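Putative esterase (Uncultured bacterium, PDB 7C4D) probably hydrolyses carboxylic esters, as a bacterial carboxylesterase built on the alpha/beta hydrolase fold. Local coordinates at residues N91-S96 with K115-D120; A141-I146 with W188-D193; I209-H214 with I236-P241; E13-K18 with H60-H65. All blocks are in the same frame, centred on the assembly; numbering follows the deposited sequence. Where two conformers were deposited one is given.

Contact 1. Residues N91-S96 with K115-D120. With SO4 (sulfate ion), chain E.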
loop_
_atom_site.group_PDB
_atom_site.type_symbol
_atom_site.label_atom_id
_atom_site.label_comp_id
_atom_site.label_asym_id
_atom_site.label_seq_id
_atom_site.Cartn_x
_atom_site.Cartn_y
_atom_site.Cartn_z
ATOM N N ASN A 91 -7.061 -11.894 -7.866
ATOM C CA ASN A 91 -7.626 -10.610 -7.493
ATOM C C ASN A 91 -6.572 -9.843 -6.701
ATOM O O ASN A 91 -5.810 -10.445 -5.966
ATOM C CB ASN A 91 -8.874 -10.785 -6.625
ATOM C CG ASN A 91 -9.984 -11.490 -7.372
ATOM O OD1 ASN A 91 -10.509 -10.960 -8.336
ATOM N ND2 ASN A 91 -10.276 -12.715 -6.978
ATOM N N ILE A 92 -6.617 -8.523 -6.785
ATOM C CA ILE A 92 -5.633 -7.678 -6.123
ATOM C C ILE A 92 -6.348 -6.475 -5.545
ATOM O O ILE A 92 -7.121 -5.828 -6.234
ATOM C CB ILE A 92 -4.490 -7.217 -7.076
ATOM C CG1 ILE A 92 -3.706 -8.414 -7.595
ATOM C CG2 ILE A 92 -3.556 -6.205 -6.388
ATOM C CD1 ILE A 92 -2.594 -8.061 -8.589
ATOM N N ILE A 93 -6.006 -6.165 -4.289
ATOM C CA ILE A 93 -6.274 -4.889 -3.661
ATOM C C ILE A 93 -4.932 -4.202 -3.342
ATOM O O ILE A 93 -4.066 -4.799 -2.717
ATOM C CB ILE A 93 -7.096 -5.091 -2.362
ATOM C CG1 ILE A 93 -8.399 -5.869 -2.600
ATOM C CG2 ILE A 93 -7.336 -3.747 -1.673
ATOM C CD1 ILE A 93 -9.063 -6.403 -1.332
ATOM N N GLY A 94 -4.760 -2.957 -3.776
ATOM C CA GLY A 94 -3.551 -2.190 -3.498
ATOM C C GLY A 94 -3.938 -0.827 -2.951
ATOM O O GLY A 94 -4.658 -0.081 -3.611
ATOM N N HIS A 95 -3.464 -0.539 -1.750
ATOM C CA HIS A 95 -3.718 0.725 -1.075
ATOM C C HIS A 95 -2.523 1.648 -1.311
ATOM O O HIS A 95 -1.390 1.282 -0.986
ATOM C CB HIS A 95 -3.940 0.503 0.425
ATOM C CG HIS A 95 -4.079 1.774 1.185
ATOM N ND1 HIS A 95 -3.193 2.167 2.132
ATOM C CD2 HIS A 95 -4.964 2.784 1.073
ATOM C CE1 HIS A 95 -3.541 3.349 2.598
ATOM N NE2 HIS A 95 -4.633 3.722 1.987
ATOM N N SER A 96 -2.802 2.825 -1.895
ATOM C CA SER A 96 -1.814 3.867 -2.139
ATOM C C SER A 96 -0.589 3.326 -2.888
ATOM O O SER A 96 -0.720 2.866 -4.036
ATOM C CB SER A 96 -1.442 4.595 -0.887
ATOM O OG SER A 96 -1.145 5.955 -1.212
ATOM N N LYS A 115 -9.459 -9.221 -11.240
ATOM C CA LYS A 115 -10.091 -7.938 -11.000
ATOM C C LYS A 115 -9.169 -7.144 -10.096
ATOM O O LYS A 115 -8.405 -7.743 -9.345
ATOM C CB LYS A 115 -11.431 -8.100 -10.275
ATOM C CG LYS A 115 -12.580 -8.708 -11.063
ATOM C CD LYS A 115 -13.932 -8.221 -10.549
ATOM C CE LYS A 115 -15.058 -8.867 -11.321
ATOM N NZ LYS A 115 -15.151 -10.296 -10.942
ATOM N N LEU A 116 -9.243 -5.810 -10.195
ATOM C CA LEU A 116 -8.295 -4.975 -9.488
ATOM C C LEU A 116 -9.030 -3.972 -8.598
ATOM O O LEU A 116 -9.932 -3.266 -9.050
ATOM C CB LEU A 116 -7.426 -4.262 -10.520
ATOM C CG LEU A 116 -6.589 -3.090 -9.993
ATOM C CD1 LEU A 116 -5.651 -3.537 -8.866
ATOM C CD2 LEU A 116 -5.798 -2.418 -11.123
ATOM N N ILE A 117 -8.617 -3.893 -7.329
ATOM C CA ILE A 117 -9.160 -2.812 -6.515
ATOM C C ILE A 117 -8.028 -1.856 -6.141
ATOM O O ILE A 117 -7.026 -2.305 -5.586
ATOM C CB ILE A 117 -9.914 -3.321 -5.256
ATOM C CG1 ILE A 117 -11.188 -4.127 -5.590
ATOM C CG2 ILE A 117 -10.255 -2.142 -4.376
ATOM C CD1 ILE A 117 -11.815 -4.812 -4.378
ATOM N N VAL A 118 -8.196 -0.557 -6.446
ATOM C CA VAL A 118 -7.222 0.477 -6.110
ATOM C C VAL A 118 -7.795 1.426 -5.053
ATOM O O VAL A 118 -8.748 2.154 -5.348
ATOM C CB VAL A 118 -6.769 1.247 -7.371
ATOM C CG1 VAL A 118 -5.948 2.471 -7.003
ATOM C CG2 VAL A 118 -6.027 0.347 -8.334
ATOM N N ALA A 119 -7.181 1.425 -3.845
ATOM C CA ALA A 119 -7.668 2.197 -2.692
ATOM C C ALA A 119 -6.925 3.530 -2.544
ATOM O O ALA A 119 -5.725 3.571 -2.217
ATOM C CB ALA A 119 -7.569 1.384 -1.417
ATOM N N ASP A 120 -7.657 4.607 -2.849
ATOM C CA ASP A 120 -7.293 5.995 -2.575
ATOM C C ASP A 120 -5.918 6.425 -3.134
ATOM O O ASP A 120 -5.106 6.983 -2.406
ATOM C CB ASP A 120 -7.518 6.362 -1.108
ATOM C CG ASP A 120 -7.770 7.858 -0.895
ATOM O OD1 ASP A 120 -8.736 8.414 -1.486
ATOM O OD2 ASP A 120 -6.997 8.472 -0.146
HETATM S S SO4 E . -1.615 0.251 5.118
HETATM O O1 SO4 E . -0.749 -0.692 5.774
HETATM O O2 SO4 E . -0.858 1.455 4.851
HETATM O O3 SO4 E . -2.083 -0.286 3.855
HETATM O O4 SO4 E . -2.738 0.555 5.955
#
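I93 and I117 lie side by side and point the same way from neighbouring parallel strands, a pairing that illustrates how the alpha/beta hydrolase sheet is built. The strands, 90-95 and 113-119, are joined through helix 97-108 in a beta-alpha-beta unit, and their axes here run 12° apart. CG1 of I93 meets CB of I117 at 4.0 Å on the face packed by helix 260-270. On the reverse face, CG2 of I92 touches CD1 of L116 at 4.2 Å, against helix 97-108. In the sheet between these two faces, backbone bonds join the strands: I117 N donates to I92 O at 2.7 Å, and G94 N to I117 O at 3.0 Å.

At the C-terminal end the strands probably deliver catalytic groups. S96, in the GxSxG sequence of a nucleophile elbow, has its N bonded to A119 O at 3.0 Å, while D120 holds H253 through OD2; together they fit a Ser-His-Asp triad. H95 points its CG anti to the backbone N (chi1 175°), which brings the imidazole alongside A119 rather than over it. A119 CB lies in the ring plane, at the CD2 edge, whereas S96 CB covers one ring face. NE2 is bonded to H253 O, and the ring also meets W254 and H256. A leucine in place of H95 would probably leave the H253 carbonyl without this N-H partner and that loop freer to shift. The second ring nitrogen, ND1, gives a weak, bent bond to O3 of a sulfate ion, 3.2 Å long with an angle of 134° at the hydrogen.

Contact 2. Residues A141-I146 with W188-D193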
loop_
_atom_site.group_PDB
_atom_site.type_symbol
_atom_site.label_atom_id
_atom_site.label_comp_id
_atom_site.label_asym_id
_atom_site.label_seq_id
_atom_site.Cartn_x
_atom_site.Cartn_y
_atom_site.Cartn_z
ATOM N N ALA A 141 11.255 13.122 7.383
ATOM C CA ALA A 141 12.024 13.984 8.261
ATOM C C ALA A 141 11.897 13.485 9.697
ATOM O O ALA A 141 12.909 13.279 10.360
ATOM C CB ALA A 141 11.558 15.415 8.107
ATOM N N ALA A 142 10.652 13.256 10.137
ATOM C CA ALA A 142 10.337 12.723 11.453
ATOM C C ALA A 142 11.138 11.456 11.750
ATOM O O ALA A 142 11.788 11.367 12.788
ATOM C CB ALA A 142 8.854 12.475 11.554
ATOM N N LEU A 143 11.094 10.497 10.816
ATOM C CA LEU A 143 11.652 9.166 11.009
ATOM C C LEU A 143 13.180 9.204 10.987
ATOM O O LEU A 143 13.821 8.499 11.770
ATOM C CB LEU A 143 11.112 8.199 9.943
ATOM C CG LEU A 143 9.586 8.070 9.815
ATOM C CD1 LEU A 143 9.229 7.074 8.734
ATOM C CD2 LEU A 143 8.931 7.653 11.121
ATOM N N LYS A 144 13.740 10.016 10.078
ATOM C CA LYS A 144 15.180 10.183 9.922
ATOM C C LYS A 144 15.792 10.753 11.206
ATOM O O LYS A 144 16.960 10.506 11.502
ATOM C CB LYS A 144 15.461 11.095 8.722
ATOM C CG LYS A 144 16.914 11.174 8.270
ATOM C CD LYS A 144 17.147 12.198 7.181
ATOM C CE LYS A 144 18.605 12.586 7.065
ATOM N NZ LYS A 144 18.981 12.833 5.652
ATOM N N SER A 145 14.965 11.475 11.976
ATOM C CA SER A 145 15.383 12.313 13.089
ATOM C C SER A 145 15.186 11.607 14.431
ATOM O O SER A 145 15.636 12.098 15.465
ATOM C CB SER A 145 14.641 13.624 13.053
ATOM O OG SER A 145 15.080 14.431 11.969
ATOM N N ILE A 146 14.487 10.468 14.412
ATOM C CA ILE A 146 14.396 9.623 15.590
ATOM C C ILE A 146 15.570 8.644 15.556
ATOM O O ILE A 146 15.844 8.042 14.517
ATOM C CB ILE A 146 13.020 8.922 15.672
ATOM C CG1 ILE A 146 11.860 9.918 15.819
ATOM C CG2 ILE A 146 12.994 7.843 16.751
ATOM C CD1 ILE A 146 12.076 11.029 16.838
ATOM N N TRP A 188 14.349 0.543 13.620
ATOM C CA TRP A 188 13.351 0.570 12.567
ATOM C C TRP A 188 13.431 -0.745 11.806
ATOM O O TRP A 188 14.519 -1.184 11.455
ATOM C CB TRP A 188 13.573 1.749 11.621
ATOM C CG TRP A 188 13.363 3.093 12.248
ATOM C CD1 TRP A 188 14.316 4.035 12.522
ATOM C CD2 TRP A 188 12.107 3.658 12.673
ATOM N NE1 TRP A 188 13.735 5.141 13.086
ATOM C CE2 TRP A 188 12.383 4.944 13.195
ATOM C CE3 TRP A 188 10.782 3.215 12.662
ATOM C CZ2 TRP A 188 11.384 5.769 13.716
ATOM C CZ3 TRP A 188 9.794 4.047 13.152
ATOM C CH2 TRP A 188 10.088 5.302 13.687
ATOM N N LYS A 189 12.276 -1.364 11.534
ATOM C CA LYS A 189 12.317 -2.556 10.702
ATOM C C LYS A 189 12.245 -2.178 9.227
ATOM O O LYS A 189 12.591 -3.001 8.387
ATOM C CB LYS A 189 11.231 -3.575 11.071
ATOM C CG LYS A 189 9.794 -3.110 10.916
ATOM C CD LYS A 189 8.876 -3.791 11.901
ATOM C CE LYS A 189 7.458 -3.903 11.398
ATOM N NZ LYS A 189 6.610 -4.577 12.399
ATOM N N ILE A 190 11.768 -0.961 8.935
ATOM C CA ILE A 190 11.674 -0.429 7.573
ATOM C C ILE A 190 12.964 0.273 7.129
ATOM O O ILE A 190 13.599 0.983 7.898
ATOM C CB ILE A 190 10.472 0.527 7.451
ATOM C CG1 ILE A 190 10.456 1.562 8.578
ATOM C CG2 ILE A 190 9.174 -0.260 7.391
ATOM C CD1 ILE A 190 9.526 2.725 8.324
ATOM N N ASN A 191 13.283 0.143 5.837
ATOM C CA ASN A 191 14.429 0.781 5.205
ATOM C C ASN A 191 14.124 2.240 4.869
ATOM O O ASN A 191 13.873 2.579 3.705
ATOM C CB ASN A 191 14.836 0.009 3.958
ATOM C CG ASN A 191 16.184 0.397 3.397
ATOM O OD1 ASN A 191 16.780 1.371 3.840
ATOM N ND2 ASN A 191 16.646 -0.363 2.416
ATOM N N ILE A 192 14.122 3.079 5.916
ATOM C CA ILE A 192 13.855 4.509 5.836
ATOM C C ILE A 192 14.779 5.179 4.811
ATOM O O ILE A 192 14.370 6.093 4.102
ATOM C CB ILE A 192 13.967 5.139 7.238
ATOM C CG1 ILE A 192 13.192 4.294 8.253
ATOM C CG2 ILE A 192 13.576 6.611 7.254
ATOM C CD1 ILE A 192 12.441 5.072 9.290
ATOM N N ASP A 193 16.016 4.701 4.696
ATOM C CA ASP A 193 16.965 5.316 3.790
ATOM C C ASP A 193 16.536 5.110 2.342
ATOM O O ASP A 193 16.563 6.060 1.547
ATOM C CB ASP A 193 18.404 4.835 4.013
ATOM C CG ASP A 193 19.405 5.706 3.266
ATOM O OD1 ASP A 193 19.519 6.904 3.623
ATOM O OD2 ASP A 193 20.020 5.205 2.297
#
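L143 and W188 cross at about a right angle where the C-terminal part of helix 131-144 packs against the second strand of the hairpin 178-180/186-188. Both elements belong to the largely helical insertion between core strands 113-119 and 217-222, the position of the cap in many alpha/beta hydrolases.

Apolar contacts carry the interface. CD2 of L143 reaches the far end of the indole, 3.7 Å from W188 CH2. The other branch, CD1, lies 3.8 Å from I192 CD1, with I190 CD1 farther off at 4.4 Å. I192 crosses L143 at about a right angle: its CD1 presses on L143 CB at 3.5 Å, tighter than usual carbon packing, and the same methyl rests over one face of the W188 ring, displaced toward the rim. I146 meets the benzene part of the indole through CG2, 4.0 Å from W188 CZ2; helix 154-164 backs I146.

The polar side is less complete. N191, at the N-cap of helix 192-196, bonds the N of S194 through OD1, which caps the helix that I192 begins. The indole N-H is buried and has no hydrogen-bonding partner: I146 O lies near the ring plane but 3.9 Å from W188 NE1, and L143 O approaches obliquely at 3.6 Å.

Contact 3. Residues I209-H214 with I236-P241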
loop_
_atom_site.group_PDB
_atom_site.type_symbol
_atom_site.label_atom_id
_atom_site.label_comp_id
_atom_site.label_asym_id
_atom_site.label_seq_id
_atom_site.Cartn_x
_atom_site.Cartn_y
_atom_site.Cartn_z
ATOM N N ILE A 209 3.013 2.276 -20.648
ATOM C CA ILE A 209 2.206 1.069 -20.550
ATOM C C ILE A 209 1.318 0.994 -21.785
ATOM O O ILE A 209 0.892 2.029 -22.301
ATOM C CB ILE A 209 1.356 1.062 -19.256
ATOM C CG1 ILE A 209 0.464 2.310 -19.169
ATOM C CG2 ILE A 209 2.247 0.880 -18.027
ATOM C CD1 ILE A 209 -0.654 2.239 -18.151
ATOM N N ASP A 210 1.046 -0.243 -22.205
ATOM C CA ASP A 210 0.102 -0.557 -23.258
ATOM C C ASP A 210 -1.319 -0.285 -22.722
ATOM O O ASP A 210 -1.795 -1.015 -21.863
ATOM C CB ASP A 210 0.397 -2.008 -23.650
ATOM C CG ASP A 210 -0.329 -2.546 -24.866
ATOM O OD1 ASP A 210 -0.991 -1.752 -25.556
ATOM O OD2 ASP A 210 -0.220 -3.767 -25.107
ATOM N N ILE A 211 -1.944 0.812 -23.174
ATOM C CA ILE A 211 -3.291 1.274 -22.879
ATOM C C ILE A 211 -4.151 0.852 -24.064
ATOM O O ILE A 211 -3.617 0.795 -25.163
ATOM C CB ILE A 211 -3.251 2.809 -22.762
ATOM C CG1 ILE A 211 -3.030 3.269 -21.325
ATOM C CG2 ILE A 211 -4.462 3.489 -23.394
ATOM C CD1 ILE A 211 -2.614 4.730 -21.255
ATOM N N PRO A 212 -5.448 0.475 -23.910
ATOM C CA PRO A 212 -6.097 0.313 -22.600
ATOM C C PRO A 212 -5.775 -1.028 -21.936
ATOM O O PRO A 212 -5.387 -1.992 -22.616
ATOM C CB PRO A 212 -7.596 0.324 -22.957
ATOM C CG PRO A 212 -7.647 -0.301 -24.355
ATOM C CD PRO A 212 -6.366 0.152 -25.023
ATOM N N VAL A 213 -5.939 -1.077 -20.601
ATOM C CA VAL A 213 -5.835 -2.338 -19.881
ATOM C C VAL A 213 -7.241 -2.936 -19.781
ATOM O O VAL A 213 -8.150 -2.292 -19.243
ATOM C CB VAL A 213 -5.210 -2.162 -18.484
ATOM C CG1 VAL A 213 -5.001 -3.508 -17.801
ATOM C CG2 VAL A 213 -3.904 -1.395 -18.514
ATOM N N HIS A 214 -7.387 -4.172 -20.272
ATOM C CA HIS A 214 -8.655 -4.898 -20.296
ATOM C C HIS A 214 -8.836 -5.733 -19.023
ATOM O O HIS A 214 -8.939 -6.964 -19.073
ATOM C CB HIS A 214 -8.748 -5.800 -21.540
ATOM C CG HIS A 214 -8.624 -5.092 -22.848
ATOM N ND1 HIS A 214 -9.636 -4.301 -23.369
ATOM C CD2 HIS A 214 -7.620 -5.057 -23.749
ATOM C CE1 HIS A 214 -9.251 -3.796 -24.524
ATOM N NE2 HIS A 214 -8.018 -4.253 -24.784
ATOM N N ILE A 236 -7.523 7.876 -15.252
ATOM C CA ILE A 236 -8.071 6.599 -14.784
ATOM C C ILE A 236 -8.793 5.892 -15.939
ATOM O O ILE A 236 -8.511 4.722 -16.221
ATOM C CB ILE A 236 -8.990 6.768 -13.538
ATOM C CG1 ILE A 236 -8.195 7.205 -12.300
ATOM C CG2 ILE A 236 -9.777 5.489 -13.268
ATOM C CD1 ILE A 236 -9.046 7.667 -11.072
ATOM N N LYS A 237 -9.691 6.622 -16.633
ATOM C CA LYS A 237 -10.551 6.067 -17.679
ATOM C C LYS A 237 -9.779 5.699 -18.950
ATOM O O LYS A 237 -10.152 4.738 -19.623
ATOM C CB LYS A 237 -11.750 6.979 -17.970
ATOM C CG LYS A 237 -12.789 7.070 -16.853
ATOM C CD LYS A 237 -13.304 5.719 -16.407
ATOM C CE LYS A 237 -14.783 5.723 -16.075
ATOM N NZ LYS A 237 -15.426 4.443 -16.458
ATOM N N GLU A 238 -8.706 6.447 -19.250
ATOM C CA GLU A 238 -7.802 6.182 -20.357
ATOM C C GLU A 238 -7.107 4.842 -20.150
ATOM O O GLU A 238 -7.052 4.015 -21.064
ATOM C CB GLU A 238 -6.778 7.315 -20.385
ATOM C CG GLU A 238 -6.088 7.525 -21.719
ATOM C CD GLU A 238 -4.952 8.527 -21.578
ATOM O OE1 GLU A 238 -5.216 9.657 -21.135
ATOM O OE2 GLU A 238 -3.796 8.156 -21.848
ATOM N N ILE A 239 -6.591 4.613 -18.934
ATOM C CA ILE A 239 -5.927 3.346 -18.657
ATOM C C ILE A 239 -6.953 2.208 -18.488
ATOM O O ILE A 239 -6.763 1.103 -19.001
ATOM C CB ILE A 239 -5.040 3.508 -17.407
ATOM C CG1 ILE A 239 -4.009 4.631 -17.557
ATOM C CG2 ILE A 239 -4.400 2.194 -17.003
ATOM C CD1 ILE A 239 -3.309 4.995 -16.272
ATOM N N PHE A 240 -8.027 2.454 -17.718
ATOM C CA PHE A 240 -9.032 1.437 -17.399
ATOM C C PHE A 240 -10.410 1.942 -17.832
ATOM O O PHE A 240 -11.085 2.596 -17.036
ATOM C CB PHE A 240 -9.085 1.200 -15.886
ATOM C CG PHE A 240 -7.802 0.696 -15.268
ATOM C CD1 PHE A 240 -7.411 -0.622 -15.414
ATOM C CD2 PHE A 240 -6.985 1.542 -14.547
ATOM C CE1 PHE A 240 -6.246 -1.093 -14.835
ATOM C CE2 PHE A 240 -5.804 1.079 -13.990
ATOM C CZ PHE A 240 -5.435 -0.241 -14.135
ATOM N N PRO A 241 -10.830 1.735 -19.107
ATOM C CA PRO A 241 -12.033 2.370 -19.653
ATOM C C PRO A 241 -13.329 2.057 -18.907
ATOM O O PRO A 241 -14.195 2.912 -18.786
ATOM C CB PRO A 241 -12.078 1.832 -21.088
ATOM C CG PRO A 241 -10.629 1.604 -21.414
ATOM C CD PRO A 241 -10.107 0.974 -20.136
#
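I239 spreads its CG2 methyl between two side chains of the facing loop, 3.9 Å from I209 CD1 and the same distance from V213 CG2. That methyl also sits over one face of the F240 ring, offset to the rim, so three residues share it. CG1 takes the other direction, meeting I211 CD1 at 4.0 Å. Replacing I239 by alanine would probably open a gap among I209, I211 and V213 and leave the F240 ring face without that methyl.

The contact ties the loop leading into core strand 217-222 to the end of helix 232-239, which follows that strand in the alpha/beta hydrolase fold. V213 and I209 also rest on helix 97-108, which places the junction on that side of the sheet. One backbone bond pins it: V213 N donates to I239 O at 2.8 Å, nearly straight at 168°. V213 CG1 stands anti to the backbone N, near F240 CE1, and its CB lies 3.9 Å from that same ring atom. A cis peptide precedes P212, whose CB packs on P241 CG at 3.6 Å. Farther out, I211 CG2 approaches the carbonyl of E238, and its CD1 lies 3.7 Å from E238 OE2.

Contact 4. Residues E13-K18 with H60-H65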
loop_
_atom_site.group_PDB
_atom_site.type_symbol
_atom_site.label_atom_id
_atom_site.label_comp_id
_atom_site.label_asym_id
_atom_site.label_seq_id
_atom_site.Cartn_x
_atom_site.Cartn_y
_atom_site.Cartn_z
ATOM N N GLU A 13 12.281 -12.105 -2.369
ATOM C CA GLU A 13 11.249 -12.996 -1.860
ATOM C C GLU A 13 10.451 -12.260 -0.792
ATOM O O GLU A 13 11.002 -11.862 0.233
ATOM C CB GLU A 13 11.863 -14.296 -1.345
ATOM C CG GLU A 13 12.410 -15.163 -2.460
ATOM C CD GLU A 13 12.853 -16.553 -2.032
ATOM O OE1 GLU A 13 12.530 -16.959 -0.890
ATOM O OE2 GLU A 13 13.516 -17.231 -2.845
ATOM N N LEU A 14 9.160 -12.022 -1.065
ATOM C CA LEU A 14 8.362 -11.244 -0.133
ATOM C C LEU A 14 7.834 -12.180 0.958
ATOM O O LEU A 14 7.507 -13.344 0.692
ATOM C CB LEU A 14 7.236 -10.518 -0.878
ATOM C CG LEU A 14 7.639 -9.422 -1.861
ATOM C CD1 LEU A 14 6.411 -8.709 -2.425
ATOM C CD2 LEU A 14 8.616 -8.429 -1.252
ATOM N N PHE A 15 7.859 -11.682 2.189
ATOM C CA PHE A 15 7.128 -12.298 3.282
ATOM C C PHE A 15 5.623 -12.125 3.066
ATOM O O PHE A 15 5.176 -11.064 2.609
ATOM C CB PHE A 15 7.493 -11.655 4.613
ATOM C CG PHE A 15 6.650 -12.176 5.747
ATOM C CD1 PHE A 15 6.846 -13.445 6.265
ATOM C CD2 PHE A 15 5.667 -11.400 6.305
ATOM C CE1 PHE A 15 6.061 -13.914 7.306
ATOM C CE2 PHE A 15 4.852 -11.866 7.319
ATOM C CZ PHE A 15 5.063 -13.126 7.833
ATOM N N PHE A 16 4.862 -13.180 3.405
ATOM C CA PHE A 16 3.405 -13.203 3.327
ATOM C C PHE A 16 2.836 -14.101 4.424
ATOM O O PHE A 16 3.536 -14.944 5.008
ATOM C CB PHE A 16 2.902 -13.778 1.994
ATOM C CG PHE A 16 3.151 -15.252 1.808
ATOM C CD1 PHE A 16 4.393 -15.718 1.383
ATOM C CD2 PHE A 16 2.152 -16.180 2.075
ATOM C CE1 PHE A 16 4.614 -17.078 1.197
ATOM C CE2 PHE A 16 2.376 -17.538 1.896
ATOM C CZ PHE A 16 3.609 -17.984 1.465
ATOM N N ARG A 17 1.554 -13.863 4.685
ATOM C CA ARG A 17 0.683 -14.727 5.471
ATOM C C ARG A 17 -0.583 -14.987 4.651
ATOM O O ARG A 17 -1.064 -14.094 3.947
ATOM C CB ARG A 17 0.305 -14.033 6.787
ATOM C CG ARG A 17 1.427 -13.953 7.812
ATOM C CD ARG A 17 0.942 -13.742 9.240
ATOM N NE ARG A 17 0.279 -12.458 9.416
ATOM C CZ ARG A 17 -0.993 -12.311 9.792
ATOM N NH1 ARG A 17 -1.530 -11.106 9.925
ATOM N NH2 ARG A 17 -1.712 -13.382 10.065
ATOM N N LYS A 18 -1.123 -16.206 4.742
ATOM C CA LYS A 18 -2.309 -16.603 3.990
ATOM C C LYS A 18 -3.466 -16.882 4.950
ATOM O O LYS A 18 -3.300 -17.640 5.885
ATOM C CB LYS A 18 -1.985 -17.851 3.167
ATOM C CG LYS A 18 -3.145 -18.419 2.364
ATOM C CD LYS A 18 -2.677 -19.472 1.409
ATOM C CE LYS A 18 -3.813 -20.306 0.889
ATOM N NZ LYS A 18 -3.282 -21.457 0.131
ATOM N N HIS A 60 9.634 -3.308 3.902
ATOM C CA HIS A 60 8.508 -3.184 4.814
ATOM C C HIS A 60 8.305 -4.486 5.581
ATOM O O HIS A 60 8.545 -5.574 5.057
ATOM C CB HIS A 60 7.217 -2.771 4.077
ATOM C CG HIS A 60 7.184 -1.362 3.609
ATOM N ND1 HIS A 60 7.775 -0.966 2.418
ATOM C CD2 HIS A 60 6.618 -0.265 4.152
ATOM C CE1 HIS A 60 7.582 0.336 2.265
ATOM N NE2 HIS A 60 6.898 0.795 3.336
ATOM N N GLY A 61 7.810 -4.321 6.812
ATOM C CA GLY A 61 7.422 -5.420 7.681
ATOM C C GLY A 61 8.582 -6.398 7.862
ATOM O O GLY A 61 9.670 -6.006 8.266
ATOM N N ARG A 62 8.353 -7.658 7.489
ATOM C CA ARG A 62 9.379 -8.685 7.581
ATOM C C ARG A 62 10.001 -8.976 6.224
ATOM O O ARG A 62 10.703 -9.968 6.095
ATOM C CB ARG A 62 8.773 -9.994 8.098
ATOM C CG ARG A 62 8.048 -9.860 9.426
ATOM C CD ARG A 62 7.776 -11.231 9.978
ATOM N NE ARG A 62 7.625 -11.169 11.416
ATOM C CZ ARG A 62 6.515 -10.820 12.046
ATOM N NH1 ARG A 62 5.434 -10.502 11.359
ATOM N NH2 ARG A 62 6.484 -10.816 13.366
ATOM N N SER A 63 9.712 -8.163 5.196
ATOM C CA SER A 63 10.278 -8.451 3.889
ATOM C C SER A 63 11.736 -7.957 3.766
ATOM O O SER A 63 12.201 -7.164 4.591
ATOM C CB SER A 63 9.363 -7.957 2.795
ATOM O OG SER A 63 8.515 -9.002 2.325
ATOM N N PRO A 64 12.530 -8.450 2.780
ATOM C CA PRO A 64 13.934 -8.058 2.644
ATOM C C PRO A 64 14.080 -6.600 2.219
ATOM O O PRO A 64 13.178 -6.039 1.593
ATOM C CB PRO A 64 14.477 -8.929 1.495
ATOM C CG PRO A 64 13.471 -10.034 1.287
ATOM C CD PRO A 64 12.155 -9.482 1.799
ATOM N N HIS A 65 15.227 -6.007 2.570
ATOM C CA HIS A 65 15.584 -4.635 2.277
ATOM C C HIS A 65 16.338 -4.587 0.957
ATOM O O HIS A 65 16.903 -5.595 0.540
ATOM C CB HIS A 65 16.371 -4.052 3.445
ATOM C CG HIS A 65 15.524 -3.747 4.630
ATOM N ND1 HIS A 65 15.838 -2.746 5.507
ATOM C CD2 HIS A 65 14.364 -4.294 5.075
ATOM C CE1 HIS A 65 14.935 -2.691 6.471
ATOM N NE2 HIS A 65 14.024 -3.639 6.232
#
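A type II' beta turn, H60 to S63, packs against the chain that leads into the edge strand of the alpha/beta hydrolase sheet. The turn closes on itself through S63 N to H60 O, and G61 takes the positive phi that the second position of such a turn requires and that glycine accommodates readily. R62 and S63 then face the incoming chain with two different kinds of contact.

The first is polar. S63 OG accepts the N-H of F15 at 2.8 Å, with an angle of 148° at the hydrogen, and is also bonded to D56 O. Because that second partner is a carbonyl, the hydroxyl acts as acceptor toward F15 and donor toward D56. L14 leans on the same oxygen, its CD2 3.6 Å from S63 OG.

The second is a CH-pi contact. F15 sets its ring anti to the backbone N (chi1 174°), alongside R62, whose chain runs extended from CG to NE. R62 CB sits over the inner part of the ring, 3.8 Å from F15 CG, and R62 CD stands almost above the centre, 4.0 Å from the F15 centroid. The guanidinium lies beyond the ring, its plane turned 57° from it; CB and CD are what cover the face. Beyond S63, the P64 ring abuts E13 O.

Chemically, the serine oxygen satisfies the F15 N-H while the arginine gives the phenylalanine ring its aliphatic carbons, so a polar and an apolar contact from neighbouring residues of the turn hold the same phenylalanine, one by its backbone and the other by its side chain.

The four contacts fall into two pairs along the fold. Contacts 1 and 3 touch where L116 CD2 meets F240 CZ at 3.7 Å, so the central strands are joined to the packing at the end of helix 232-239. Contacts 2 and 4 touch through H65 NE2 and K189 O, 2.7 Å apart and probably hydrogen-bonded, which couples the loop 60-65 to the cap-like insertion. Contacts 2 and 3 lie on opposite sides of the chain's centre, their centres about 36 Å apart. Contact 1 holds the probable catalytic serine and aspartate, with an acetate ion close to S96; contact 4 reaches the same sheet, and the nearest atoms of contacts 1 and 4 are about 9 Å apart.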